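Local coordinates for novel protein similar to vertebrate potassium voltage-gated channel, subfamily H (Eag-related) family (Danio rerio, PDB 3UKN), which probably forms, in a tetramer, the pore of a voltage-gated potassium channel, this piece being its cytoplasmic C-linker and cyclic nucleotide-binding homology domain, at residues L139-L150 with I196-R205. Sequence-based numbering, arbitrary orientation.
Sequences LGKGDLIGSDSL and IQHDLTYNLR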
ATOM      1  N   LEU B 139     -23.220 -11.569 -10.523  1.00 52.69           N
ATOM      2  CA  LEU B 139     -23.262 -10.279  -9.840  1.00 43.83           C
ATOM      3  C   LEU B 139     -23.330  -9.087 -10.805  1.00 42.29           C
ATOM      4  O   LEU B 139     -22.754  -9.108 -11.899  1.00 46.44           O
ATOM      5  CB  LEU B 139     -22.059 -10.144  -8.908  1.00 36.13           C
ATOM      6  CG  LEU B 139     -21.883 -11.308  -7.929  1.00 45.96           C
ATOM      7  CD1 LEU B 139     -20.601 -11.180  -7.124  1.00 44.16           C
ATOM      8  CD2 LEU B 139     -23.075 -11.403  -7.001  1.00 48.72           C
ATOM      9  N   GLY B 140     -24.020  -8.039 -10.379  1.00 31.53           N
ATOM     10  CA  GLY B 140     -24.249  -6.890 -11.222  1.00 25.55           C
ATOM     11  C   GLY B 140     -24.344  -5.619 -10.412  1.00 31.70           C
ATOM     12  O   GLY B 140     -24.117  -5.620  -9.197  1.00 37.69           O
ATOM     13  N   LYS B 141     -24.685  -4.533 -11.098  1.00 31.13           N
ATOM     14  CA  LYS B 141     -24.768  -3.205 -10.500  1.00 37.74           C
ATOM     15  C   LYS B 141     -25.523  -3.181  -9.177  1.00 28.36           C
ATOM     16  O   LYS B 141     -26.674  -3.602  -9.096  1.00 35.41           O
ATOM     17  CB  LYS B 141     -25.409  -2.221 -11.481  1.00 50.96           C
ATOM     18  CG  LYS B 141     -25.577  -0.818 -10.913  1.00 54.10           C
ATOM     19  CD  LYS B 141     -26.014   0.162 -11.984  1.00 64.61           C
ATOM     20  CE  LYS B 141     -26.145   1.565 -11.422  1.00 65.61           C
ATOM     21  N   GLY B 142     -24.872  -2.670  -8.145  1.00 35.02           N
ATOM     22  CA  GLY B 142     -25.483  -2.562  -6.841  1.00 29.18           C
ATOM     23  C   GLY B 142     -25.125  -3.700  -5.901  1.00 34.06           C
ATOM     24  O   GLY B 142     -25.420  -3.628  -4.708  1.00 29.51           O
ATOM     25  N   ASP B 143     -24.498  -4.753  -6.420  1.00 37.83           N
ATOM     26  CA  ASP B 143     -24.151  -5.884  -5.571  1.00 31.62           C
ATOM     27  C   ASP B 143     -22.913  -5.619  -4.694  1.00 31.87           C
ATOM     28  O   ASP B 143     -21.924  -5.018  -5.129  1.00 35.10           O
ATOM     29  CB  ASP B 143     -23.975  -7.167  -6.400  1.00 42.11           C
ATOM     30  CG  ASP B 143     -25.297  -7.687  -6.987  1.00 47.87           C
ATOM     31  OD1 ASP B 143     -26.368  -7.361  -6.445  1.00 40.76           O
ATOM     32  OD2 ASP B 143     -25.268  -8.429  -7.990  1.00 51.01           O
ATOM     33  N   LEU B 144     -22.987  -6.079  -3.453  1.00 27.79           N
ATOM     34  CA  LEU B 144     -21.895  -5.954  -2.509  1.00 25.58           C
ATOM     35  C   LEU B 144     -21.224  -7.311  -2.332  1.00 35.43           C
ATOM     36  O   LEU B 144     -21.898  -8.314  -2.089  1.00 35.42           O
ATOM     37  CB  LEU B 144     -22.424  -5.463  -1.166  1.00 29.63           C
ATOM     38  CG  LEU B 144     -21.386  -5.139  -0.079  1.00 38.27           C
ATOM     39  CD1 LEU B 144     -20.616  -3.857  -0.401  1.00 29.78           C
ATOM     40  CD2 LEU B 144     -22.059  -5.020   1.286  1.00 40.22           C
ATOM     41  N   ILE B 145     -19.900  -7.341  -2.458  1.00 34.52           N
ATOM     42  CA  ILE B 145     -19.134  -8.572  -2.333  1.00 36.19           C
ATOM     43  C   ILE B 145     -18.187  -8.511  -1.137  1.00 33.30           C
ATOM     44  O   ILE B 145     -17.415  -7.557  -0.996  1.00 30.44           O
ATOM     45  CB  ILE B 145     -18.296  -8.828  -3.589  1.00 39.60           C
ATOM     46  CG1 ILE B 145     -19.185  -8.788  -4.835  1.00 42.66           C
ATOM     47  CG2 ILE B 145     -17.569 -10.176  -3.493  1.00 40.30           C
ATOM     48  CD1 ILE B 145     -18.394  -8.614  -6.128  1.00 41.09           C
ATOM     49  N   GLY B 146     -18.235  -9.534  -0.281  1.00 24.73           N
ATOM     50  CA  GLY B 146     -17.404  -9.537   0.904  1.00 19.51           C
ATOM     51  C   GLY B 146     -17.587 -10.732   1.810  1.00 34.80           C
ATOM     52  O   GLY B 146     -17.721 -11.874   1.364  1.00 32.16           O
ATOM     53  N   SER B 147     -17.579 -10.450   3.104  1.00 32.17           N
ATOM     54  CA  SER B 147     -17.707 -11.474   4.117  1.00 41.26           C
ATOM     55  C   SER B 147     -18.472 -10.903   5.304  1.00 45.29           C
ATOM     56  O   SER B 147     -18.590  -9.688   5.451  1.00 48.60           O
ATOM     57  CB  SER B 147     -16.323 -11.952   4.545  1.00 39.79           C
ATOM     58  OG  SER B 147     -16.389 -12.727   5.720  1.00 48.75           O
ATOM     59  N   ASP B 148     -18.999 -11.794   6.137  1.00 25.81           N
ATOM     60  CA  ASP B 148     -19.844 -11.429   7.262  1.00 40.94           C
ATOM     61  C   ASP B 148     -19.070 -11.192   8.560  1.00 50.01           C
ATOM     62  O   ASP B 148     -19.635 -10.670   9.513  1.00 64.31           O
ATOM     63  CB  ASP B 148     -20.895 -12.521   7.491  1.00 52.03           C
ATOM     64  CG  ASP B 148     -20.278 -13.846   7.885  1.00 65.24           C
ATOM     65  OD1 ASP B 148     -19.694 -14.514   7.010  1.00 66.62           O
ATOM     66  OD2 ASP B 148     -20.372 -14.224   9.071  1.00 75.15           O
ATOM     67  N   SER B 149     -17.797 -11.565   8.627  1.00 59.48           N
ATOM     68  CA  SER B 149     -17.068 -11.369   9.890  1.00 68.22           C
ATOM     69  C   SER B 149     -15.899 -10.399   9.778  1.00 54.53           C
ATOM     70  O   SER B 149     -14.746 -10.769   9.985  1.00 59.52           O
ATOM     71  CB  SER B 149     -16.603 -12.703  10.478  1.00 79.91           C
ATOM     72  OG  SER B 149     -17.617 -13.272  11.285  1.00 86.47           O
ATOM     73  N   LEU B 150     -16.216  -9.145   9.481  1.00 47.05           N
ATOM     74  CA  LEU B 150     -15.215  -8.187   9.062  1.00 48.34           C
ATOM     75  C   LEU B 150     -14.463  -7.504  10.199  1.00 52.32           C
ATOM     76  O   LEU B 150     -13.438  -6.864   9.959  1.00 50.49           O
ATOM     77  CB  LEU B 150     -15.853  -7.136   8.154  1.00 42.60           C
ATOM     78  CG  LEU B 150     -16.496  -7.688   6.879  1.00 42.86           C
ATOM     79  CD1 LEU B 150     -17.112  -6.571   6.053  1.00 38.86           C
ATOM     80  CD2 LEU B 150     -15.474  -8.446   6.050  1.00 38.14           C
ATOM     81  N   ILE B 196     -24.753  -5.751   7.853  1.00 32.52           N
ATOM     82  CA  ILE B 196     -24.068  -5.998   6.602  1.00 30.55           C
ATOM     83  C   ILE B 196     -24.659  -7.183   5.854  1.00 25.90           C
ATOM     84  O   ILE B 196     -24.663  -7.221   4.611  1.00 26.68           O
ATOM     85  CB  ILE B 196     -22.557  -6.212   6.811  1.00 37.32           C
ATOM     86  CG1 ILE B 196     -21.838  -6.316   5.450  1.00 26.66           C
ATOM     87  CG2 ILE B 196     -22.302  -7.426   7.722  1.00 35.69           C
ATOM     88  CD1 ILE B 196     -20.402  -6.670   5.576  1.00 29.49           C
ATOM     89  N   GLN B 197     -25.179  -8.161   6.574  1.00 30.27           N
ATOM     90  CA  GLN B 197     -25.631  -9.349   5.867  1.00 31.53           C
ATOM     91  C   GLN B 197     -26.886  -9.115   5.012  1.00 25.49           C
ATOM     92  O   GLN B 197     -27.073  -9.794   3.997  1.00 17.32           O
ATOM     93  CB  GLN B 197     -25.799 -10.528   6.810  1.00 38.17           C
ATOM     94  CG  GLN B 197     -24.497 -11.153   7.231  1.00 30.94           C
ATOM     95  CD  GLN B 197     -24.695 -12.212   8.319  1.00 39.46           C
ATOM     96  OE1 GLN B 197     -25.154 -11.906   9.419  1.00 43.05           O
ATOM     97  NE2 GLN B 197     -24.352 -13.455   8.009  1.00 46.24           N
ATOM     98  N   HIS B 198     -27.735  -8.159   5.396  1.00 29.05           N
ATOM     99  CA  HIS B 198     -28.887  -7.823   4.553  1.00 33.81           C
ATOM    100  C   HIS B 198     -28.448  -7.308   3.171  1.00 33.19           C
ATOM    101  O   HIS B 198     -29.188  -7.411   2.193  1.00 27.07           O
ATOM    102  CB  HIS B 198     -29.757  -6.723   5.187  1.00 32.04           C
ATOM    103  CG  HIS B 198     -30.293  -7.053   6.543  1.00 34.38           C
ATOM    104  ND1 HIS B 198     -30.065  -6.253   7.643  1.00 36.83           N
ATOM    105  CD2 HIS B 198     -31.075  -8.073   6.971  1.00 31.14           C
ATOM    106  CE1 HIS B 198     -30.669  -6.775   8.698  1.00 35.66           C
ATOM    107  NE2 HIS B 198     -31.292  -7.876   8.314  1.00 36.03           N
ATOM    108  N   ASP B 199     -27.270  -6.692   3.098  1.00 29.66           N
ATOM    109  CA  ASP B 199     -26.846  -6.051   1.853  1.00 31.44           C
ATOM    110  C   ASP B 199     -25.794  -6.860   1.100  1.00 35.61           C
ATOM    111  O   ASP B 199     -25.483  -6.556  -0.055  1.00 42.89           O
ATOM    112  CB  ASP B 199     -26.335  -4.640   2.131  1.00 38.12           C
ATOM    113  CG  ASP B 199     -27.458  -3.679   2.501  1.00 47.92           C
ATOM    114  OD1 ASP B 199     -28.538  -3.753   1.886  1.00 51.64           O
ATOM    115  OD2 ASP B 199     -27.269  -2.865   3.423  1.00 46.39           O
ATOM    116  N   LEU B 200     -25.264  -7.895   1.759  1.00 28.12           N
ATOM    117  CA  LEU B 200     -24.219  -8.757   1.205  1.00 23.13           C
ATOM    118  C   LEU B 200     -24.793  -9.728   0.171  1.00 27.88           C
ATOM    119  O   LEU B 200     -25.506 -10.684   0.500  1.00 25.15           O
ATOM    120  CB  LEU B 200     -23.561  -9.524   2.346  1.00 22.96           C
ATOM    121  CG  LEU B 200     -22.185 -10.160   2.181  1.00 38.02           C
ATOM    122  CD1 LEU B 200     -21.130  -9.142   1.747  1.00 29.03           C
ATOM    123  CD2 LEU B 200     -21.797 -10.802   3.504  1.00 39.38           C
ATOM    124  N   THR B 201     -24.479  -9.478  -1.091  1.00 23.93           N
ATOM    125  CA  THR B 201     -24.982 -10.300  -2.190  1.00 24.91           C
ATOM    126  C   THR B 201     -24.278 -11.650  -2.175  1.00 23.53           C
ATOM    127  O   THR B 201     -24.911 -12.707  -2.236  1.00 33.13           O
ATOM    128  CB  THR B 201     -24.729  -9.610  -3.538  1.00 38.24           C
ATOM    129  OG1 THR B 201     -25.092  -8.228  -3.445  1.00 45.63           O
ATOM    130  CG2 THR B 201     -25.532 -10.266  -4.632  1.00 43.13           C
ATOM    131  N   TYR B 202     -22.958 -11.633  -2.079  1.00 26.74           N
ATOM    132  CA  TYR B 202     -22.248 -12.888  -1.933  1.00 28.08           C
ATOM    133  C   TYR B 202     -21.213 -12.835  -0.821  1.00 25.55           C
ATOM    134  O   TYR B 202     -20.451 -11.879  -0.715  1.00 37.30           O
ATOM    135  CB  TYR B 202     -21.613 -13.357  -3.253  1.00 37.09           C
ATOM    136  CG  TYR B 202     -21.063 -14.771  -3.136  1.00 44.99           C
ATOM    137  CD1 TYR B 202     -21.884 -15.884  -3.334  1.00 37.55           C
ATOM    138  CD2 TYR B 202     -19.727 -14.993  -2.793  1.00 44.91           C
ATOM    139  CE1 TYR B 202     -21.387 -17.169  -3.207  1.00 38.92           C
ATOM    140  CE2 TYR B 202     -19.219 -16.275  -2.665  1.00 44.97           C
ATOM    141  CZ  TYR B 202     -20.049 -17.360  -2.868  1.00 49.24           C
ATOM    142  OH  TYR B 202     -19.526 -18.633  -2.736  1.00 59.04           O
ATOM    143  N   ASN B 203     -21.178 -13.899  -0.025  1.00 29.42           N
ATOM    144  CA  ASN B 203     -20.322 -14.012   1.150  1.00 30.48           C
ATOM    145  C   ASN B 203     -19.192 -15.022   0.894  1.00 34.97           C
ATOM    146  O   ASN B 203     -19.427 -16.214   0.726  1.00 34.42           O
ATOM    147  CB  ASN B 203     -21.177 -14.445   2.353  1.00 33.63           C
ATOM    148  CG  ASN B 203     -20.371 -14.619   3.624  1.00 41.75           C
ATOM    149  OD1 ASN B 203     -19.145 -14.688   3.600  1.00 41.66           O
ATOM    150  ND2 ASN B 203     -21.062 -14.686   4.742  1.00 46.36           N
ATOM    151  N   LEU B 204     -17.959 -14.534   0.896  1.00 35.69           N
ATOM    152  CA  LEU B 204     -16.808 -15.345   0.543  1.00 27.88           C
ATOM    153  C   LEU B 204     -16.202 -16.136   1.697  1.00 37.88           C
ATOM    154  O   LEU B 204     -15.211 -16.840   1.509  1.00 47.25           O
ATOM    155  CB  LEU B 204     -15.751 -14.445  -0.103  1.00 31.19           C
ATOM    156  CG  LEU B 204     -16.228 -13.922  -1.467  1.00 31.45           C
ATOM    157  CD1 LEU B 204     -15.471 -12.698  -1.903  1.00 21.86           C
ATOM    158  CD2 LEU B 204     -16.116 -15.029  -2.506  1.00 27.27           C
ATOM    159  N   ARG B 205     -16.795 -16.027   2.884  1.00 30.32           N
ATOM    160  CA  ARG B 205     -16.244 -16.671   4.071  1.00 43.86           C
ATOM    161  C   ARG B 205     -16.387 -18.191   3.986  1.00 60.90           C
ATOM    162  O   ARG B 205     -17.504 -18.721   3.895  1.00 57.31           O
ATOM    163  CB  ARG B 205     -16.899 -16.152   5.351  1.00 40.05           C
ATOM    164  CG  ARG B 205     -16.155 -16.550   6.628  1.00 47.18           C
ATOM    165  CD  ARG B 205     -16.822 -16.011   7.887  1.00 52.25           C
ATOM    166  NE  ARG B 205     -18.054 -16.733   8.190  1.00 65.40           N
ATOM    167  CZ  ARG B 205     -18.194 -17.560   9.218  1.00 86.43           C
ATOM    168  NH1 ARG B 205     -17.178 -17.754  10.047  1.00 93.14           N
ATOM    169  NH2 ARG B 205     -19.344 -18.187   9.423  1.00 96.01           N
TER
HETATM  170  O   HOH W   1     -26.441  -4.837  -2.267  1.00 44.72           O
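I145 and G146 pair in parallel with Y202 and N203, so that the short C-terminal strand 200-203 becomes the edge of the beta-roll next to strand 144-146. This is the intrinsic-ligand motif of KCNH channels, in which Y202 and L204 occupy the place a cyclic nucleotide takes in related domains, while N203 between them turns to the other face. G146 N donates to Y202 O, and L204 N reaches G146 O at 2.7 Å. I145 CG2 meets L204 CD1 at 3.6 Å, while the Y202 hydroxyl bonds to N159 outside the pairing.

In the loop just past strand 144-146, D148 OD1 gathers two donors. N203 ND2 reaches it at 2.7 Å, from above the carboxylate plane, and R205 NE adds a weak, bent bond within a salt bridge, with guanidinium and carboxylate planes 78° apart. N203 CG lies anti to its backbone N (chi1 179°), carrying the amide along to D148; the other end of that amide, OD1, accepts from R205 N at 2.8 Å, an Asx turn that fixes its rotation.

Between helix 186-199 and the strand, L200 CD1 rests against G146 N at 3.6 Å, and I196 CD1 presses tightly on L150 CD1. At the corner T201, OG1 takes the backbone N-H of L144 at 3.0 Å, while T201 N donates to L144 O. Beyond it, a water bridges G142 O and D199 O, donating a hydrogen bond to each.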